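Local coordinates for Galactose/lactose metabolism regulatory protein GAL80 (Saccharomyces cerevisiae, PDB 3BTV) that represses the yeast galactose and lactose metabolic genes by binding the activator GAL4 and blocking its transcriptional activation when no inducing sugar is present, at residues S47-I52 and L371-S376. The protein carries 1 engineered substitution. Sequence-based numbering, arbitrary orientation.
Sequences SSQFQI and LYQSIS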
loop_
_atom_site.group_PDB
_atom_site.type_symbol
_atom_site.label_atom_id
_atom_site.label_comp_id
_atom_site.label_asym_id
_atom_site.label_seq_id
_atom_site.Cartn_x
_atom_site.Cartn_y
_atom_site.Cartn_z
ATOM N N SER B 47 -18.361 27.270 28.938
ATOM C CA SER B 47 -18.934 28.602 29.085
ATOM C C SER B 47 -18.085 29.499 29.971
ATOM O O SER B 47 -18.116 30.720 29.844
ATOM C CB SER B 47 -20.335 28.487 29.682
ATOM O OG SER B 47 -20.307 27.675 30.844
ATOM N N SER B 48 -17.334 28.887 30.879
ATOM C CA SER B 48 -16.463 29.639 31.771
ATOM C C SER B 48 -15.270 30.200 31.013
ATOM O O SER B 48 -15.027 31.411 31.019
ATOM C CB SER B 48 -15.977 28.745 32.910
ATOM O OG SER B 48 -17.064 28.074 33.520
ATOM N N GLN B 49 -14.538 29.310 30.348
ATOM C CA GLN B 49 -13.299 29.674 29.670
ATOM C C GLN B 49 -13.505 30.465 28.381
ATOM O O GLN B 49 -12.589 31.143 27.921
ATOM C CB GLN B 49 -12.465 28.427 29.368
ATOM C CG GLN B 49 -12.022 27.646 30.589
ATOM C CD GLN B 49 -12.907 26.451 30.864
ATOM O OE1 GLN B 49 -12.420 25.336 31.047
ATOM N NE2 GLN B 49 -14.218 26.673 30.884
ATOM N N PHE B 50 -14.697 30.369 27.796
ATOM C CA PHE B 50 -14.966 31.033 26.524
ATOM C C PHE B 50 -16.310 31.746 26.497
ATOM O O PHE B 50 -17.301 31.248 27.029
ATOM C CB PHE B 50 -14.923 30.025 25.375
ATOM C CG PHE B 50 -13.569 29.407 25.147
ATOM C CD1 PHE B 50 -13.276 28.144 25.641
ATOM C CD2 PHE B 50 -12.600 30.079 24.421
ATOM C CE1 PHE B 50 -12.036 27.563 25.429
ATOM C CE2 PHE B 50 -11.360 29.508 24.200
ATOM C CZ PHE B 50 -11.078 28.247 24.704
ATOM N N GLN B 51 -16.337 32.906 25.853
ATOM C CA GLN B 51 -17.576 33.630 25.623
ATOM C C GLN B 51 -17.587 34.271 24.239
ATOM O O GLN B 51 -16.625 34.925 23.839
ATOM C CB GLN B 51 -17.786 34.696 26.701
ATOM C CG GLN B 51 -18.511 34.195 27.940
ATOM C CD GLN B 51 -19.870 33.605 27.615
ATOM O OE1 GLN B 51 -19.990 32.417 27.318
ATOM N NE2 GLN B 51 -20.904 34.436 27.673
ATOM N N ILE B 52 -18.685 34.079 23.514
ATOM C CA ILE B 52 -18.846 34.676 22.193
ATOM C C ILE B 52 -19.326 36.119 22.298
ATOM O O ILE B 52 -20.505 36.377 22.545
ATOM C CB ILE B 52 -19.821 33.854 21.328
ATOM C CG1 ILE B 52 -19.201 32.494 20.980
ATOM C CG2 ILE B 52 -20.184 34.603 20.063
ATOM C CD1 ILE B 52 -20.123 31.581 20.186
ATOM N N LEU B 371 -9.749 20.034 21.598
ATOM C CA LEU B 371 -8.875 21.080 21.071
ATOM C C LEU B 371 -9.102 22.396 21.833
ATOM O O LEU B 371 -8.155 23.050 22.270
ATOM C CB LEU B 371 -9.125 21.277 19.573
ATOM C CG LEU B 371 -8.354 22.405 18.889
ATOM C CD1 LEU B 371 -6.861 22.294 19.186
ATOM C CD2 LEU B 371 -8.622 22.388 17.387
ATOM N N TYR B 372 -10.366 22.777 21.983
ATOM C CA TYR B 372 -10.722 23.961 22.760
ATOM C C TYR B 372 -10.202 23.845 24.182
ATOM O O TYR B 372 -9.631 24.789 24.719
ATOM C CB TYR B 372 -12.237 24.171 22.782
ATOM C CG TYR B 372 -12.731 25.057 21.665
ATOM C CD1 TYR B 372 -13.086 24.520 20.437
ATOM C CD2 TYR B 372 -12.825 26.437 21.834
ATOM C CE1 TYR B 372 -13.521 25.327 19.410
ATOM C CE2 TYR B 372 -13.264 27.255 20.809
ATOM C CZ TYR B 372 -13.609 26.690 19.599
ATOM O OH TYR B 372 -14.046 27.481 18.567
ATOM N N GLN B 373 -10.393 22.678 24.783
ATOM C CA GLN B 373 -9.928 22.444 26.142
ATOM C C GLN B 373 -8.421 22.677 26.243
ATOM O O GLN B 373 -7.947 23.350 27.159
ATOM C CB GLN B 373 -10.291 21.028 26.602
ATOM C CG GLN B 373 -9.977 20.739 28.059
ATOM C CD GLN B 373 -10.964 21.391 29.012
ATOM O OE1 GLN B 373 -10.622 22.327 29.738
ATOM N NE2 GLN B 373 -12.202 20.905 29.008
ATOM N N SER B 374 -7.671 22.135 25.289
ATOM C CA SER B 374 -6.219 22.255 25.315
ATOM C C SER B 374 -5.794 23.717 25.158
ATOM O O SER B 374 -4.722 24.120 25.615
ATOM C CB SER B 374 -5.570 21.358 24.248
ATOM O OG SER B 374 -5.509 21.999 22.985
ATOM N N ILE B 375 -6.651 24.515 24.530
ATOM C CA ILE B 375 -6.365 25.930 24.346
ATOM C C ILE B 375 -6.438 26.697 25.670
ATOM O O ILE B 375 -5.470 27.343 26.073
ATOM C CB ILE B 375 -7.312 26.570 23.320
ATOM C CG1 ILE B 375 -7.035 26.014 21.924
ATOM C CG2 ILE B 375 -7.147 28.091 23.320
ATOM C CD1 ILE B 375 -7.906 26.611 20.831
ATOM N N SER B 376 -7.578 26.616 26.348
ATOM C CA SER B 376 -7.752 27.317 27.614
ATOM C C SER B 376 -6.748 26.847 28.664
ATOM O O SER B 376 -6.246 27.645 29.446
ATOM C CB SER B 376 -9.181 27.162 28.137
ATOM O OG SER B 376 -9.379 25.892 28.717
#
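F50 and Y372 meet as a T-shaped pair. The edge of the Y372 ring points at a face of F50, with the planes at 84° and the centroids 5.3 Å apart. The touching edge atom is Y372 CD2, which lies 3.8 Å from F50 CZ and is offset toward the rim of that ring. The rim of F50 also meets the helix backbone, with F50 CE1 3.7 Å from Y372 O. I375 adds its CG2 branch at the edge of F50, 4.2 Å from CZ. F50 CG stands anti to the carbonyl carbon (chi1 -65°), which carries the ring across to the helix.

Beside the rings, Q49 packs on S376. Q49 CB is 3.7 Å from S376 CB, and Q49 CG lies close to S376 OG. Q49 CG sits beside the backbone N (chi1 -62°), which brings it against the serine. No hydrogen bond joins the two segments; the contact rests on packing. An alanine in place of F50 would probably leave the Y372 edge without its aromatic face and open a gap beside I375.

Y372 OH hydrogen-bonds H39 ND1 of helix 39-45, which helps to hold the ring. Y372 also touches A42 and I43 of that helix, F25 of strand 21-26 and V94 of strand 92-95. F50 packs on I21, V23 and I43. I375 reaches M92. Helix 363-380 lies beside helix 39-45, against the start of strand 50-56 in the parallel sheet of the Rossmann fold, and joins a late part of the chain to the N-terminal nucleotide-binding-type domain.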